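Local coordinates for protein topoisomerase IV subunit A (Escherichia coli, PDB 1ZVT) that forms the DNA-cleaving subunit of a type II topoisomerase, seen here as its C-terminal beta-pinwheel domain, which probably binds DNA and tunes substrate choice, at residues S56-P61 with V116-A121; A153-M158 with G229-G234. All coordinates share one frame; numbering follows the deposited sequence.

Interaction 1. Residues S56-P61 with V116-A121; sequences SYAIDP and VARNRA
Ala58 and Ala117 make the closest-knit part of this contact, where a loop settles against a strand. The Ala58 amide gives a nearly straight hydrogen bond, 2.8 Å from Ala58 N to Ala117 O, arriving well above the carbonyl plane. Beside it the Ala58 methyl presses on one branch of Val116, with CB 3.7 Å from CG1; that branch lies anti to the backbone N (chi1 173°), which carries it to the strand. Tyr57 starts out away from the loop, yet its ring swings back along the 120-121 backbone: CD2 sits 3.5 Å from Arg120 O, which lies at the ring edge, and CE2 is 3.3 Å from Ala121 O. Its hydroxyl is hydrogen-bonded to Asp51. With an alanine here, a gap is likely to open beside the Arg120 and Ala121 carbonyls and Asp51 to lose its hydroxyl partner.

Around the Ala58 carbonyl the contact is looser and wetter. One water joins Ala58 O, at 2.7 Å, to Arg118 O, and the exposed Arg118 touches only loosely, through the foot of its side chain, CG standing 4.2 Å from Ala58 CB.

Strand 55-59 is flanked by strand 47-51, whose Val48 touches both Ala58 and Val116, while on its other flank Ser56 bonds through its backbone to Lys123 of strand 123-124, an edge strand of this antiparallel sheet.

Interaction 2. Residues A153-M158 with G229-G234; sequences AGRMLM and GTLMRG
Ala153 meets Leu231 at the turn before the strand, its carbonyl O 3.5 Å from Leu231 CD1; a water also ties that oxygen to Met232 O. Gly154 follows with positive phi, a conformation suited to glycine, and its O takes a nearly straight bond from Met232 N at 3.0 Å. A side chain here would also crowd Met232 O. Arg155, in a non-hydrogen-bonded pair with Leu231, runs its extended chain across that leucine, CG 4.0 Å from Leu231 CB. The guanidinium has Leu231 CD1 over one face, and a water in its plane links NE to Gly229 O. At Met156 the amide and carbonyl both bond Thr230, the shorter bond being Thr230 N to Met156 O at 2.8 Å. With CG beside the backbone N (chi1 -62°) and chi2 extended (-177°), the Met156 chain brings SD 3.9 Å from Met232 SD as the two chains cross. Leu157 ends the contact, its CB 4.1 Å from the CA of Gly229, where a side chain would collide with Met156 O. The short strand 230-231 thus adds an antiparallel outer edge to strand 155-160, completing a four-stranded blade of order 3-1-2-4, the arrangement of the beta-pinwheel.

Interactions 1 and 2 are variations on one theme: in each, the third of a blade's four strands in spatial order meets chain that arrives much later in sequence, at or just before an edge strand. In the 153-158 contact that strand itself pairs through three backbone bonds, against a single one in the 56-61 contact, where the loop leading to the edge strand does the touching; waters bridge both contacts. They follow each other along the chain and lie on opposite sides of its centre, with centres 38 Å apart and nearest atoms about 25 Å apart, so they do not touch. They belong to two different four-stranded blades of the pinwheel, a domain probably used to engage DNA.

Interaction 1. Residues S56-P61 with V116-A121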
ATOM      1  N   SER A  56     -12.185   1.422  -0.070  1.00 17.48           N
ATOM      2  CA  SER A  56     -11.729   1.583   1.321  1.00 17.02           C
ATOM      3  C   SER A  56     -12.910   1.597   2.306  1.00 16.95           C
ATOM      4  O   SER A  56     -14.025   1.983   1.953  1.00 17.18           O
ATOM      5  CB  SER A  56     -10.871   2.841   1.514  1.00 18.14           C
ATOM      6  OG  SER A  56     -11.630   4.021   1.299  1.00 21.23           O
ATOM      7  N   TYR A  57     -12.637   1.175   3.542  1.00 16.21           N
ATOM      8  CA  TYR A  57     -13.659   0.976   4.548  1.00 15.85           C
ATOM      9  C   TYR A  57     -13.073   1.385   5.878  1.00 17.40           C
ATOM     10  O   TYR A  57     -11.903   1.098   6.134  1.00 18.55           O
ATOM     11  CB  TYR A  57     -14.025  -0.502   4.666  1.00 16.15           C
ATOM     12  CG  TYR A  57     -14.392  -1.212   3.403  1.00 16.21           C
ATOM     13  CD1 TYR A  57     -13.404  -1.695   2.542  1.00 16.67           C
ATOM     14  CD2 TYR A  57     -15.732  -1.476   3.096  1.00 18.05           C
ATOM     15  CE1 TYR A  57     -13.752  -2.393   1.378  1.00 16.35           C
ATOM     16  CE2 TYR A  57     -16.074  -2.171   1.931  1.00 18.77           C
ATOM     17  CZ  TYR A  57     -15.077  -2.624   1.100  1.00 17.54           C
ATOM     18  OH  TYR A  57     -15.395  -3.288  -0.060  1.00 20.00           O
ATOM     19  N   ALA A  58     -13.872   2.032   6.730  1.00 17.11           N
ATOM     20  CA  ALA A  58     -13.429   2.327   8.080  1.00 18.04           C
ATOM     21  C   ALA A  58     -14.266   1.586   9.122  1.00 18.09           C
ATOM     22  O   ALA A  58     -15.490   1.451   8.966  1.00 18.53           O
ATOM     23  CB  ALA A  58     -13.499   3.813   8.348  1.00 18.00           C
ATOM     24  N   ILE A  59     -13.606   1.133  10.182  1.00 18.41           N
ATOM     25  CA  ILE A  59     -14.279   0.432  11.284  1.00 19.14           C
ATOM     26  C   ILE A  59     -13.843   1.108  12.594  1.00 19.25           C
ATOM     27  O   ILE A  59     -12.693   1.513  12.738  1.00 18.05           O
ATOM     28  CB  ILE A  59     -13.897  -1.081  11.312  1.00 19.64           C
ATOM     29  CG1 ILE A  59     -14.474  -1.830  10.095  1.00 21.52           C
ATOM     30  CG2 ILE A  59     -14.325  -1.769  12.635  1.00 19.47           C
ATOM     31  CD1 ILE A  59     -14.179  -3.362  10.097  1.00 22.32           C
ATOM     32  N   ASP A  60     -14.777   1.252  13.527  1.00 18.39           N
ATOM     33  CA  ASP A  60     -14.481   1.785  14.860  1.00 18.99           C
ATOM     34  C   ASP A  60     -13.909   0.645  15.726  1.00 18.52           C
ATOM     35  O   ASP A  60     -14.554  -0.391  15.916  1.00 18.64           O
ATOM     36  CB  ASP A  60     -15.783   2.365  15.453  1.00 19.25           C
ATOM     37  CG  ASP A  60     -15.597   3.012  16.828  1.00 23.98           C
ATOM     38  OD1 ASP A  60     -14.589   2.763  17.525  1.00 27.57           O
ATOM     39  OD2 ASP A  60     -16.518   3.764  17.248  1.00 27.47           O
ATOM     40  N   PRO A  61     -12.687   0.815  16.253  1.00 18.80           N
ATOM     41  CA  PRO A  61     -12.097  -0.265  17.066  1.00 18.93           C
ATOM     42  C   PRO A  61     -12.978  -0.750  18.231  1.00 19.79           C
ATOM     43  O   PRO A  61     -12.863  -1.912  18.614  1.00 19.83           O
ATOM     44  CB  PRO A  61     -10.801   0.358  17.602  1.00 19.83           C
ATOM     45  CG  PRO A  61     -10.450   1.410  16.563  1.00 19.04           C
ATOM     46  CD  PRO A  61     -11.781   1.983  16.151  1.00 18.33           C
ATOM     47  N   VAL A 116     -11.627   7.191   4.860  1.00 20.27           N
ATOM     48  CA  VAL A 116     -12.551   6.828   5.945  1.00 20.96           C
ATOM     49  C   VAL A 116     -13.983   6.787   5.428  1.00 21.33           C
ATOM     50  O   VAL A 116     -14.576   7.830   5.120  1.00 23.42           O
ATOM     51  CB  VAL A 116     -12.396   7.772   7.135  1.00 20.24           C
ATOM     52  CG1 VAL A 116     -13.477   7.516   8.219  1.00 22.58           C
ATOM     53  CG2 VAL A 116     -10.996   7.642   7.719  1.00 19.72           C
ATOM     54  N   ALA A 117     -14.513   5.578   5.283  1.00 21.42           N
ATOM     55  CA  ALA A 117     -15.885   5.382   4.808  1.00 21.31           C
ATOM     56  C   ALA A 117     -16.555   4.419   5.770  1.00 21.70           C
ATOM     57  O   ALA A 117     -16.223   3.234   5.791  1.00 21.56           O
ATOM     58  CB  ALA A 117     -15.891   4.825   3.421  1.00 21.34           C
ATOM     59  N   ARG A 118     -17.471   4.941   6.591  1.00 22.02           N
ATOM     60  CA  ARG A 118     -18.014   4.172   7.699  1.00 22.99           C
ATOM     61  C   ARG A 118     -19.215   3.292   7.304  1.00 21.51           C
ATOM     62  O   ARG A 118     -19.672   2.479   8.105  1.00 21.31           O
ATOM     63  CB  ARG A 118     -18.331   5.099   8.887  1.00 23.29           C
ATOM     64  CG  ARG A 118     -17.080   5.852   9.365  1.00 25.49           C
ATOM     65  CD  ARG A 118     -17.362   6.928  10.389  1.00 27.22           C
ATOM     66  NE  ARG A 118     -16.146   7.628  10.835  1.00 31.78           N
ATOM     67  CZ  ARG A 118     -15.312   7.168  11.765  1.00 33.15           C
ATOM     68  NH1 ARG A 118     -15.531   5.995  12.343  1.00 34.89           N
ATOM     69  NH2 ARG A 118     -14.241   7.863  12.108  1.00 32.69           N
ATOM     70  N   ASN A 119     -19.719   3.472   6.084  1.00 21.89           N
ATOM     71  CA  ASN A 119     -20.802   2.655   5.557  1.00 21.96           C
ATOM     72  C   ASN A 119     -20.276   1.290   5.178  1.00 21.56           C
ATOM     73  O   ASN A 119     -19.086   1.133   4.879  1.00 21.34           O
ATOM     74  CB  ASN A 119     -21.442   3.321   4.336  1.00 22.26           C
ATOM     75  CG  ASN A 119     -20.449   3.550   3.212  1.00 23.41           C
ATOM     76  OD1 ASN A 119     -19.469   4.294   3.372  1.00 24.58           O
ATOM     77  ND2 ASN A 119     -20.681   2.905   2.080  1.00 23.73           N
ATOM     78  N   ARG A 120     -21.170   0.302   5.178  1.00 21.12           N
ATOM     79  CA  ARG A 120     -20.752  -1.091   5.080  1.00 20.88           C
ATOM     80  C   ARG A 120     -20.071  -1.416   3.754  1.00 20.82           C
ATOM     81  O   ARG A 120     -19.140  -2.233   3.716  1.00 19.98           O
ATOM     82  CB  ARG A 120     -21.945  -2.025   5.327  1.00 21.74           C
ATOM     83  CG  ARG A 120     -21.539  -3.430   5.739  1.00 21.58           C
ATOM     84  CD  ARG A 120     -22.761  -4.321   6.015  1.00 21.26           C
ATOM     85  NE  ARG A 120     -22.375  -5.541   6.731  1.00 22.24           N
ATOM     86  CZ  ARG A 120     -21.884  -6.634   6.147  1.00 23.09           C
ATOM     87  NH1 ARG A 120     -21.658  -6.655   4.834  1.00 22.29           N
ATOM     88  NH2 ARG A 120     -21.592  -7.697   6.880  1.00 21.37           N
ATOM     89  N   ALA A 121     -20.525  -0.774   2.678  1.00 20.55           N
ATOM     90  CA  ALA A 121     -19.954  -1.011   1.357  1.00 20.48           C
ATOM     91  C   ALA A 121     -18.706  -0.174   1.111  1.00 20.27           C
ATOM     92  O   ALA A 121     -18.110  -0.292   0.060  1.00 20.62           O
ATOM     93  CB  ALA A 121     -20.997  -0.738   0.269  1.00 20.60           C
TER
HETATM   94  O   HOH W   1     -18.483  -2.701  -1.522  1.00 30.56           O
HETATM   95  O   HOH W   2     -17.045   0.211   6.765  1.00 19.51           O
HETATM   96  O   HOH W   3     -17.843   1.809  10.324  1.00 24.50           O

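Interaction 2. Residues A153-M158 with G229-G234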
ATOM      1  N   ALA A 153       8.836  -4.609 -16.433  1.00 19.10           N
ATOM      2  CA  ALA A 153       9.823  -4.727 -17.518  1.00 19.92           C
ATOM      3  C   ALA A 153      11.224  -4.342 -17.059  1.00 20.23           C
ATOM      4  O   ALA A 153      12.220  -4.680 -17.708  1.00 21.65           O
ATOM      5  CB  ALA A 153       9.392  -3.897 -18.749  1.00 20.26           C
ATOM      6  N   GLY A 154      11.306  -3.645 -15.931  1.00 20.37           N
ATOM      7  CA  GLY A 154      12.577  -3.246 -15.336  1.00 19.85           C
ATOM      8  C   GLY A 154      12.955  -1.797 -15.555  1.00 19.43           C
ATOM      9  O   GLY A 154      14.137  -1.459 -15.529  1.00 20.16           O
ATOM     10  N   ARG A 155      11.968  -0.932 -15.791  1.00 18.24           N
ATOM     11  CA  ARG A 155      12.267   0.494 -15.919  1.00 17.83           C
ATOM     12  C   ARG A 155      12.091   1.191 -14.586  1.00 17.94           C
ATOM     13  O   ARG A 155      11.205   0.840 -13.817  1.00 17.92           O
ATOM     14  CB  ARG A 155      11.393   1.171 -16.979  1.00 17.20           C
ATOM     15  CG  ARG A 155      11.690   0.655 -18.388  1.00 18.01           C
ATOM     16  CD  ARG A 155      10.931   1.387 -19.463  1.00 19.50           C
ATOM     17  NE  ARG A 155      11.504   0.942 -20.730  1.00 23.47           N
ATOM     18  CZ  ARG A 155      11.149  -0.177 -21.349  1.00 26.56           C
ATOM     19  NH1 ARG A 155      10.183  -0.947 -20.854  1.00 27.92           N
ATOM     20  NH2 ARG A 155      11.773  -0.536 -22.462  1.00 28.83           N
ATOM     21  N   MET A 156      12.942   2.183 -14.326  1.00 19.39           N
ATOM     22  CA  MET A 156      12.917   2.939 -13.068  1.00 20.65           C
ATOM     23  C   MET A 156      12.728   4.430 -13.339  1.00 19.16           C
ATOM     24  O   MET A 156      13.322   5.001 -14.265  1.00 18.42           O
ATOM     25  CB  MET A 156      14.214   2.728 -12.267  1.00 21.05           C
ATOM     26  CG  MET A 156      14.453   1.296 -11.858  1.00 24.50           C
ATOM     27  SD  MET A 156      15.950   1.150 -10.852  1.00 30.97           S
ATOM     28  CE  MET A 156      15.745   2.440  -9.691  1.00 22.10           C
ATOM     29  N   LEU A 157      11.881   5.059 -12.538  1.00 17.88           N
ATOM     30  CA  LEU A 157      11.688   6.512 -12.632  1.00 18.25           C
ATOM     31  C   LEU A 157      11.585   7.081 -11.239  1.00 18.32           C
ATOM     32  O   LEU A 157      10.876   6.522 -10.412  1.00 18.30           O
ATOM     33  CB  LEU A 157      10.388   6.837 -13.383  1.00 18.48           C
ATOM     34  CG  LEU A 157      10.063   8.329 -13.602  1.00 16.95           C
ATOM     35  CD1 LEU A 157      11.049   8.992 -14.544  1.00 19.42           C
ATOM     36  CD2 LEU A 157       8.655   8.520 -14.142  1.00 19.61           C
ATOM     37  N   MET A 158      12.270   8.193 -10.991  1.00 19.17           N
ATOM     38  CA  MET A 158      12.193   8.860  -9.678  1.00 19.00           C
ATOM     39  C   MET A 158      11.845  10.338  -9.884  1.00 18.56           C
ATOM     40  O   MET A 158      12.417  10.992 -10.756  1.00 19.19           O
ATOM     41  CB  MET A 158      13.516   8.764  -8.905  1.00 19.13           C
ATOM     42  CG  MET A 158      13.405   9.276  -7.475  1.00 20.46           C
ATOM     43  SD  MET A 158      14.868   8.841  -6.513  1.00 24.64           S
ATOM     44  CE  MET A 158      16.071  10.027  -7.061  1.00 24.97           C
ATOM     45  N   GLY A 229      10.517   5.861 -17.928  1.00 20.61           N
ATOM     46  CA  GLY A 229      11.593   5.412 -17.029  1.00 20.88           C
ATOM     47  C   GLY A 229      12.756   4.749 -17.758  1.00 22.39           C
ATOM     48  O   GLY A 229      12.678   4.499 -18.969  1.00 22.42           O
ATOM     49  N   THR A 230      13.816   4.445 -17.005  1.00 22.65           N
ATOM     50  CA  THR A 230      15.090   3.983 -17.547  1.00 23.47           C
ATOM     51  C   THR A 230      15.206   2.471 -17.398  1.00 24.20           C
ATOM     52  O   THR A 230      15.099   1.948 -16.300  1.00 23.37           O
ATOM     53  CB  THR A 230      16.259   4.684 -16.820  1.00 24.12           C
ATOM     54  OG1 THR A 230      16.152   6.088 -17.058  1.00 24.61           O
ATOM     55  CG2 THR A 230      17.605   4.201 -17.355  1.00 25.40           C
ATOM     56  N   LEU A 231      15.422   1.773 -18.513  1.00 24.34           N
ATOM     57  CA  LEU A 231      15.523   0.320 -18.468  1.00 25.19           C
ATOM     58  C   LEU A 231      16.842  -0.168 -17.848  1.00 26.25           C
ATOM     59  O   LEU A 231      17.927   0.267 -18.243  1.00 26.93           O
ATOM     60  CB  LEU A 231      15.328  -0.256 -19.872  1.00 24.72           C
ATOM     61  CG  LEU A 231      15.468  -1.773 -20.037  1.00 25.69           C
ATOM     62  CD1 LEU A 231      14.307  -2.499 -19.384  1.00 26.36           C
ATOM     63  CD2 LEU A 231      15.530  -2.110 -21.517  1.00 25.17           C
ATOM     64  N   MET A 232      16.734  -1.062 -16.871  1.00 27.38           N
ATOM     65  CA  MET A 232      17.903  -1.718 -16.283  1.00 28.62           C
ATOM     66  C   MET A 232      17.867  -3.181 -16.718  1.00 28.67           C
ATOM     67  O   MET A 232      16.936  -3.918 -16.344  1.00 27.86           O
ATOM     68  CB  MET A 232      17.882  -1.590 -14.751  1.00 30.05           C
ATOM     69  CG  MET A 232      17.573  -0.176 -14.257  1.00 35.82           C
ATOM     70  SD  MET A 232      18.888   0.693 -13.392  1.00 49.18           S
ATOM     71  CE  MET A 232      20.389   0.079 -14.180  1.00 48.15           C
ATOM     72  N   ARG A 233      18.859  -3.609 -17.513  1.00 27.84           N
ATOM     73  CA  ARG A 233      18.887  -4.992 -17.993  1.00 28.28           C
ATOM     74  C   ARG A 233      18.869  -5.974 -16.836  1.00 27.36           C
ATOM     75  O   ARG A 233      19.640  -5.843 -15.892  1.00 27.77           O
ATOM     76  CB  ARG A 233      20.115  -5.300 -18.861  1.00 28.49           C
ATOM     77  CG  ARG A 233      19.820  -6.429 -19.864  1.00 33.01           C
ATOM     78  CD  ARG A 233      21.011  -7.332 -20.177  1.00 38.73           C
ATOM     79  NE  ARG A 233      22.072  -6.627 -20.884  1.00 43.04           N
ATOM     80  CZ  ARG A 233      23.222  -7.178 -21.276  1.00 45.65           C
ATOM     81  NH1 ARG A 233      23.480  -8.465 -21.044  1.00 46.91           N
ATOM     82  NH2 ARG A 233      24.118  -6.437 -21.911  1.00 46.20           N
ATOM     83  N   GLY A 234      17.989  -6.965 -16.928  1.00 27.09           N
ATOM     84  CA  GLY A 234      17.915  -8.013 -15.928  1.00 27.01           C
ATOM     85  C   GLY A 234      17.144  -7.654 -14.675  1.00 26.39           C
ATOM     86  O   GLY A 234      17.016  -8.486 -13.778  1.00 26.94           O
TER
HETATM   87  O   HOH W   4      14.817  -5.466 -17.445  1.00 35.06           O
HETATM   88  O   HOH W   5      13.682   2.671 -20.988  1.00 34.07           O
HETATM   89  O   HOH W   6      14.320   7.530 -15.758  1.00 22.89           O